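Local coordinates for protein aminotransferase AspB (Helicobacter pylori 26695, PDB 3EZS) that probably transfers amino groups as a pyridoxal 5'-phosphate-dependent transaminase, at residues F96-S100 with K126-A130; N141-P145 with T167-L171. All blocks are in the same frame, centred on the assembly; numbering follows the deposited sequence. Where two conformers were deposited one is given.

Contact 1: residues F96-S100 with K126-A130; sequences FNFPS and KFIKA
The rings of Phe-96 and Phe-127 are tilted 25° from each other and offset so that only their margins meet, with centroids 5.0 Å apart. What touches is the far end of one ring and the root of the other: Phe-96 CZ comes within 3.5 Å of Phe-127 CG, and Phe-96 CE2 lies beside Phe-127 CD2. With CG anti to the backbone N (chi1 179°), Phe-96 sends its ring out from helix 92-102 to make that contact, and the two side chains cross at about a right angle. Beyond the pair, Phe-127 meets Phe-256 and the matching Phe-127 of the second subunit, so the aromatic cluster continues into the dimer interface.

One helical turn on from Phe-96, Ser-100 CB sits 4.1 Å from Phe-127 CD2. Ser-100 OG donates to Asn-97 O at 3.0 Å, satisfying the hydroxyl within its own helix, while CB and OG both rest against the Phe-127 ring. Ile-128 fits against the same serine, its CG1 3.9 Å from Ser-100 CA. No hydrogen bond joins the two segments. Helix 120-127 stops here in a Schellman motif, with Lys-129 at positive phi as the C' residue and its N bonded to Lys-126 O. This C-terminal end packs on helix 92-102 beside strand 110-115 of the seven-stranded mixed sheet, at the subunit boundary, consistent with the large domain of a fold-type I PLP enzyme.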
ATOM      1  N   PHE A  96      -5.582  -8.162   3.876  1.00 42.63           N
ATOM      2  CA  PHE A  96      -6.246  -7.192   4.709  1.00 40.66           C
ATOM      3  C   PHE A  96      -7.394  -6.486   4.000  1.00 41.47           C
ATOM      4  O   PHE A  96      -8.462  -6.303   4.589  1.00 42.67           O
ATOM      5  CB  PHE A  96      -5.271  -6.138   5.226  1.00 40.18           C
ATOM      6  CG  PHE A  96      -5.944  -5.099   6.090  1.00 40.60           C
ATOM      7  CD1 PHE A  96      -6.344  -5.418   7.376  1.00 42.26           C
ATOM      8  CD2 PHE A  96      -6.244  -3.847   5.598  1.00 39.70           C
ATOM      9  CE1 PHE A  96      -6.986  -4.498   8.167  1.00 40.68           C
ATOM     10  CE2 PHE A  96      -6.888  -2.924   6.387  1.00 39.29           C
ATOM     11  CZ  PHE A  96      -7.259  -3.252   7.677  1.00 43.26           C
ATOM     12  N   ASN A  97      -7.180  -6.065   2.756  1.00 42.07           N
ATOM     13  CA  ASN A  97      -8.205  -5.260   2.068  1.00 40.93           C
ATOM     14  C   ASN A  97      -9.151  -5.998   1.157  1.00 39.62           C
ATOM     15  O   ASN A  97     -10.213  -5.463   0.842  1.00 41.72           O
ATOM     16  CB  ASN A  97      -7.590  -4.024   1.355  1.00 40.56           C
ATOM     17  CG  ASN A  97      -6.757  -4.388   0.142  1.00 42.65           C
ATOM     18  OD1 ASN A  97      -7.209  -5.125  -0.723  1.00 43.04           O
ATOM     19  ND2 ASN A  97      -5.530  -3.863   0.075  1.00 35.83           N
ATOM     20  N   PHE A  98      -8.820  -7.201   0.721  1.00 40.06           N
ATOM     21  CA  PHE A  98      -9.737  -7.893  -0.192  1.00 42.20           C
ATOM     22  C   PHE A  98     -11.113  -8.120   0.464  1.00 41.91           C
ATOM     23  O   PHE A  98     -12.138  -7.886  -0.163  1.00 39.59           O
ATOM     24  CB  PHE A  98      -9.157  -9.205  -0.746  1.00 42.73           C
ATOM     25  CG  PHE A  98      -9.996  -9.814  -1.846  1.00 46.22           C
ATOM     26  CD1 PHE A  98      -9.915  -9.320  -3.147  1.00 46.27           C
ATOM     27  CD2 PHE A  98     -10.867 -10.866  -1.588  1.00 45.15           C
ATOM     28  CE1 PHE A  98     -10.677  -9.853  -4.156  1.00 46.83           C
ATOM     29  CE2 PHE A  98     -11.654 -11.402  -2.615  1.00 40.85           C
ATOM     30  CZ  PHE A  98     -11.553 -10.897  -3.893  1.00 46.85           C
ATOM     31  N   PRO A  99     -11.137  -8.579   1.727  1.00 41.84           N
ATOM     32  CA  PRO A  99     -12.465  -8.752   2.350  1.00 41.88           C
ATOM     33  C   PRO A  99     -13.312  -7.466   2.423  1.00 42.78           C
ATOM     34  O   PRO A  99     -14.520  -7.547   2.232  1.00 42.60           O
ATOM     35  CB  PRO A  99     -12.127  -9.274   3.750  1.00 41.87           C
ATOM     36  CG  PRO A  99     -10.716  -9.905   3.599  1.00 41.02           C
ATOM     37  CD  PRO A  99     -10.041  -8.984   2.629  1.00 41.36           C
ATOM     38  N   SER A 100     -12.702  -6.301   2.690  1.00 42.53           N
ATOM     39  CA  SER A 100     -13.472  -5.049   2.711  1.00 44.49           C
ATOM     40  C   SER A 100     -13.974  -4.721   1.301  1.00 44.06           C
ATOM     41  O   SER A 100     -15.029  -4.120   1.136  1.00 45.13           O
ATOM     42  CB  SER A 100     -12.688  -3.856   3.311  1.00 44.17           C
ATOM     43  OG  SER A 100     -11.598  -3.440   2.504  1.00 51.22           O
ATOM     44  N   LYS A 126     -12.083  -7.196  11.435  1.00 41.88           N
ATOM     45  CA  LYS A 126     -12.399  -6.023  12.252  1.00 43.89           C
ATOM     46  C   LYS A 126     -12.627  -4.792  11.375  1.00 44.06           C
ATOM     47  O   LYS A 126     -13.557  -4.035  11.601  1.00 42.14           O
ATOM     48  CB  LYS A 126     -11.269  -5.712  13.234  1.00 45.72           C
ATOM     49  CG  LYS A 126     -11.194  -6.597  14.466  1.00 46.42           C
ATOM     50  CD  LYS A 126      -9.993  -6.156  15.286  1.00 51.45           C
ATOM     51  CE  LYS A 126      -9.975  -6.764  16.656  1.00 56.81           C
ATOM     52  NZ  LYS A 126      -8.839  -6.159  17.382  1.00 56.94           N
ATOM     53  N   PHE A 127     -11.777  -4.615  10.363  1.00 44.87           N
ATOM     54  CA  PHE A 127     -11.878  -3.456   9.474  1.00 47.34           C
ATOM     55  C   PHE A 127     -13.212  -3.357   8.724  1.00 48.37           C
ATOM     56  O   PHE A 127     -13.715  -2.249   8.511  1.00 48.61           O
ATOM     57  CB  PHE A 127     -10.702  -3.424   8.493  1.00 48.96           C
ATOM     58  CG  PHE A 127     -10.614  -2.153   7.683  1.00 51.93           C
ATOM     59  CD1 PHE A 127     -10.641  -0.904   8.309  1.00 53.26           C
ATOM     60  CD2 PHE A 127     -10.437  -2.205   6.307  1.00 56.02           C
ATOM     61  CE1 PHE A 127     -10.542   0.263   7.575  1.00 54.06           C
ATOM     62  CE2 PHE A 127     -10.323  -1.027   5.559  1.00 58.10           C
ATOM     63  CZ  PHE A 127     -10.377   0.202   6.197  1.00 54.03           C
ATOM     64  N   ILE A 128     -13.790  -4.501   8.343  1.00 47.31           N
ATOM     65  CA  ILE A 128     -15.096  -4.519   7.660  1.00 45.75           C
ATOM     66  C   ILE A 128     -16.228  -4.849   8.672  1.00 45.69           C
ATOM     67  O   ILE A 128     -17.353  -5.126   8.290  1.00 47.37           O
ATOM     68  CB  ILE A 128     -15.061  -5.473   6.403  1.00 45.94           C
ATOM     69  CG1 ILE A 128     -16.275  -5.268   5.469  1.00 51.59           C
ATOM     70  CG2 ILE A 128     -14.915  -6.959   6.834  1.00 39.25           C
ATOM     71  CD1 ILE A 128     -16.509  -3.820   4.957  1.00 44.73           C
ATOM     72  N   LYS A 129     -15.920  -4.793   9.966  1.00 46.24           N
ATOM     73  CA  LYS A 129     -16.895  -5.032  11.039  1.00 46.17           C
ATOM     74  C   LYS A 129     -17.657  -6.342  10.869  1.00 45.65           C
ATOM     75  O   LYS A 129     -18.873  -6.394  11.000  1.00 47.01           O
ATOM     76  CB  LYS A 129     -17.869  -3.854  11.148  1.00 46.58           C
ATOM     77  CG  LYS A 129     -17.190  -2.495  11.238  1.00 48.02           C
ATOM     78  CD  LYS A 129     -18.194  -1.406  11.564  1.00 49.51           C
ATOM     79  CE  LYS A 129     -17.547  -0.024  11.657  1.00 55.28           C
ATOM     80  NZ  LYS A 129     -17.078   0.534  10.347  1.00 57.91           N
ATOM     81  N   ALA A 130     -16.914  -7.405  10.590  1.00 44.44           N
ATOM     82  CA  ALA A 130     -17.478  -8.719  10.374  1.00 43.50           C
ATOM     83  C   ALA A 130     -17.399  -9.586  11.619  1.00 43.29           C
ATOM     84  O   ALA A 130     -16.510  -9.418  12.469  1.00 43.48           O
ATOM     85  CB  ALA A 130     -16.725  -9.426   9.222  1.00 43.30           C
TER

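Contact 2: residues N141-P145 with T167-L171; sequences NDFTP and TGRTL. With EDO (1,2-ethanediol), chain D.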
ATOM      1  N   ASN A 141      -8.638 -33.957  15.471  1.00 38.66           N
ATOM      2  CA  ASN A 141      -9.036 -34.394  14.140  1.00 40.54           C
ATOM      3  C   ASN A 141      -7.924 -34.166  13.109  1.00 39.16           C
ATOM      4  O   ASN A 141      -8.211 -33.886  11.942  1.00 37.98           O
ATOM      5  CB  ASN A 141     -10.356 -33.738  13.704  1.00 39.68           C
ATOM      6  CG  ASN A 141     -10.210 -32.265  13.396  1.00 43.11           C
ATOM      7  OD1 ASN A 141      -9.190 -31.634  13.724  1.00 38.61           O
ATOM      8  ND2 ASN A 141     -11.226 -31.709  12.727  1.00 32.67           N
ATOM      9  N   ASP A 142      -6.676 -34.307  13.556  1.00 39.06           N
ATOM     10  CA  ASP A 142      -5.505 -34.110  12.719  0.50 39.23           C
ATOM     11  C   ASP A 142      -5.522 -32.731  12.072  1.00 40.24           C
ATOM     12  O   ASP A 142      -5.401 -32.590  10.854  1.00 40.64           O
ATOM     13  CB  ASP A 142      -5.366 -35.251  11.694  0.50 38.55           C
ATOM     14  CG  ASP A 142      -5.132 -36.595  12.359  0.50 36.70           C
ATOM     15  OD1 ASP A 142      -4.638 -36.612  13.504  0.50 38.07           O
ATOM     16  OD2 ASP A 142      -5.442 -37.636  11.750  0.50 38.84           O
ATOM     17  N   PHE A 143      -5.674 -31.718  12.933  1.00 39.15           N
ATOM     18  CA  PHE A 143      -5.677 -30.295  12.567  1.00 39.63           C
ATOM     19  C   PHE A 143      -6.480 -29.975  11.301  1.00 40.12           C
ATOM     20  O   PHE A 143      -5.997 -29.305  10.390  1.00 40.57           O
ATOM     21  CB  PHE A 143      -4.225 -29.787  12.472  1.00 40.70           C
ATOM     22  CG  PHE A 143      -3.396 -30.104  13.700  1.00 43.01           C
ATOM     23  CD1 PHE A 143      -3.351 -29.232  14.771  1.00 43.89           C
ATOM     24  CD2 PHE A 143      -2.715 -31.308  13.802  1.00 42.43           C
ATOM     25  CE1 PHE A 143      -2.626 -29.542  15.915  1.00 41.09           C
ATOM     26  CE2 PHE A 143      -1.987 -31.623  14.943  1.00 41.32           C
ATOM     27  CZ  PHE A 143      -1.944 -30.735  16.003  1.00 32.54           C
ATOM     28  N   THR A 144      -7.729 -30.437  11.280  1.00 39.42           N
ATOM     29  CA  THR A 144      -8.610 -30.234  10.145  1.00 38.60           C
ATOM     30  C   THR A 144      -9.708 -29.189  10.449  1.00 39.73           C
ATOM     31  O   THR A 144     -10.476 -29.340  11.399  1.00 37.73           O
ATOM     32  CB  THR A 144      -9.265 -31.537   9.753  1.00 39.07           C
ATOM     33  OG1 THR A 144      -8.255 -32.539   9.608  1.00 38.97           O
ATOM     34  CG2 THR A 144     -10.068 -31.386   8.442  1.00 32.99           C
ATOM     35  N   PRO A 145      -9.797 -28.140   9.623  1.00 40.75           N
ATOM     36  CA  PRO A 145     -10.835 -27.166   9.857  1.00 40.88           C
ATOM     37  C   PRO A 145     -12.172 -27.619   9.281  1.00 40.67           C
ATOM     38  O   PRO A 145     -12.194 -28.269   8.225  1.00 41.32           O
ATOM     39  CB  PRO A 145     -10.346 -25.947   9.080  1.00 40.18           C
ATOM     40  CG  PRO A 145      -9.633 -26.518   7.928  1.00 42.84           C
ATOM     41  CD  PRO A 145      -9.000 -27.814   8.421  1.00 42.00           C
ATOM     42  N   THR A 167       0.701 -24.475  12.054  1.00 38.55           N
ATOM     43  CA  THR A 167       0.714 -25.935  12.217  1.00 38.68           C
ATOM     44  C   THR A 167       1.392 -26.730  11.112  1.00 40.12           C
ATOM     45  O   THR A 167       1.722 -27.898  11.307  1.00 37.90           O
ATOM     46  CB  THR A 167      -0.722 -26.487  12.317  1.00 39.09           C
ATOM     47  OG1 THR A 167      -1.385 -26.315  11.064  1.00 39.50           O
ATOM     48  CG2 THR A 167      -1.537 -25.823  13.456  1.00 34.73           C
ATOM     49  N   GLY A 168       1.556 -26.121   9.936  1.00 39.88           N
ATOM     50  CA  GLY A 168       2.084 -26.824   8.783  1.00 38.60           C
ATOM     51  C   GLY A 168       1.043 -27.673   8.058  1.00 39.74           C
ATOM     52  O   GLY A 168       1.325 -28.203   6.978  1.00 40.63           O
ATOM     53  N   ARG A 169      -0.154 -27.817   8.633  1.00 39.83           N
ATOM     54  CA  ARG A 169      -1.207 -28.629   8.032  1.00 39.57           C
ATOM     55  C   ARG A 169      -1.513 -28.176   6.623  1.00 39.60           C
ATOM     56  O   ARG A 169      -1.754 -26.986   6.388  1.00 37.93           O
ATOM     57  CB  ARG A 169      -2.484 -28.561   8.863  1.00 41.98           C
ATOM     58  CG  ARG A 169      -3.677 -29.370   8.296  1.00 39.79           C
ATOM     59  CD  ARG A 169      -3.440 -30.882   8.311  1.00 39.30           C
ATOM     60  NE  ARG A 169      -4.716 -31.616   8.224  1.00 36.08           N
ATOM     61  CZ  ARG A 169      -5.350 -31.959   7.104  1.00 36.40           C
ATOM     62  NH1 ARG A 169      -4.874 -31.650   5.912  1.00 40.15           N
ATOM     63  NH2 ARG A 169      -6.497 -32.610   7.182  1.00 39.84           N
ATOM     64  N   THR A 170      -1.508 -29.146   5.705  1.00 38.62           N
ATOM     65  CA  THR A 170      -1.725 -28.903   4.284  1.00 38.83           C
ATOM     66  C   THR A 170      -2.904 -29.752   3.799  1.00 38.62           C
ATOM     67  O   THR A 170      -2.938 -30.958   3.992  1.00 40.09           O
ATOM     68  CB  THR A 170      -0.419 -29.189   3.473  1.00 38.82           C
ATOM     69  OG1 THR A 170       0.567 -28.230   3.857  1.00 40.40           O
ATOM     70  CG2 THR A 170      -0.614 -29.074   1.958  1.00 38.16           C
ATOM     71  N   LEU A 171      -3.868 -29.102   3.179  1.00 38.44           N
ATOM     72  CA  LEU A 171      -5.055 -29.767   2.674  1.00 39.17           C
ATOM     73  C   LEU A 171      -4.750 -30.470   1.357  1.00 39.42           C
ATOM     74  O   LEU A 171      -4.065 -29.920   0.487  1.00 39.43           O
ATOM     75  CB  LEU A 171      -6.167 -28.748   2.465  1.00 38.71           C
ATOM     76  CG  LEU A 171      -6.677 -27.981   3.702  1.00 41.18           C
ATOM     77  CD1 LEU A 171      -7.732 -26.978   3.281  1.00 43.50           C
ATOM     78  CD2 LEU A 171      -7.233 -28.919   4.771  1.00 38.83           C
TER
HETATM   79  C1  EDO D 377      -5.106 -26.202   7.186  1.00 34.50           C
HETATM   80  O1  EDO D 377      -4.465 -26.213   5.899  1.00 33.43           O
HETATM   81  C2  EDO D 377      -6.258 -25.209   7.148  1.00 40.72           C
HETATM   82  O2  EDO D 377      -5.844 -23.987   6.565  1.00 38.17           O
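Arg-169 reaches from the loop before helix 173-186 to the loop before helix 149-154, where Asn-141 forms an Asx motif with Thr-144; on its own side, Thr-167 OG1 accepts from Arg-169 N in an ST turn and also bonds Asn-164. Starting at the root, Arg-169 CB lies 4.2 Å from Phe-143 CB. With CG anti to the backbone N (chi1 179°) and a bend at chi2 of 66°, the chain turns along the opposing backbone, bringing CG to 3.1 Å from Phe-143 O, a close approach. CD then passes the carbonyl oxygens of Asp-142 and Phe-143. NE donates to Asp-142 O at 2.9 Å; that bond is fairly straight, the oxygen lies in the guanidinium plane, and the donor comes in nearly along the C=O axis. At the tip, NH2 donates to Thr-144 OG1, which is tilted out of that plane, and makes a salt bridge with Glu-175, while NH1 has a weak bond to Thr-170 O. Two loop atoms and a carboxylate thus fix the group's rotation. Farther along the two loops, Pro-145 CD packs on Leu-171 CD2, and a 1,2-ethanediol, probably from the crystallisation liquor, donates through O1 to Arg-169 O. The Thr-144 hydroxyl serves twice: it accepts the hydrogen bond from Arg-169 NH2 and donates its own to Asn-141 O, 2.7 Å from OG1.

Overall arrangement
Contact 1 is the buried one and contact 2 is only partly buried; their centres are 25 Å apart and their nearest atoms about 17 Å, so neither touches the other. They follow in series along the chain and share no helix, though strand 131-136 leads from the end of contact 1 towards the loop that opens contact 2. The chemistry follows the setting. At 96-100 with 126-130, a helix meets the C-terminal end of another and the residue just past it, through mostly apolar surfaces that run on into the second subunit. At 141-145 with 167-171, two irregular loops, which no other chain of the assembly touches, are bridged by hydrogen bonds from one arginine to a carbonyl and a hydroxyl, beside apolar packing of Phe-143, Pro-145 and Leu-171.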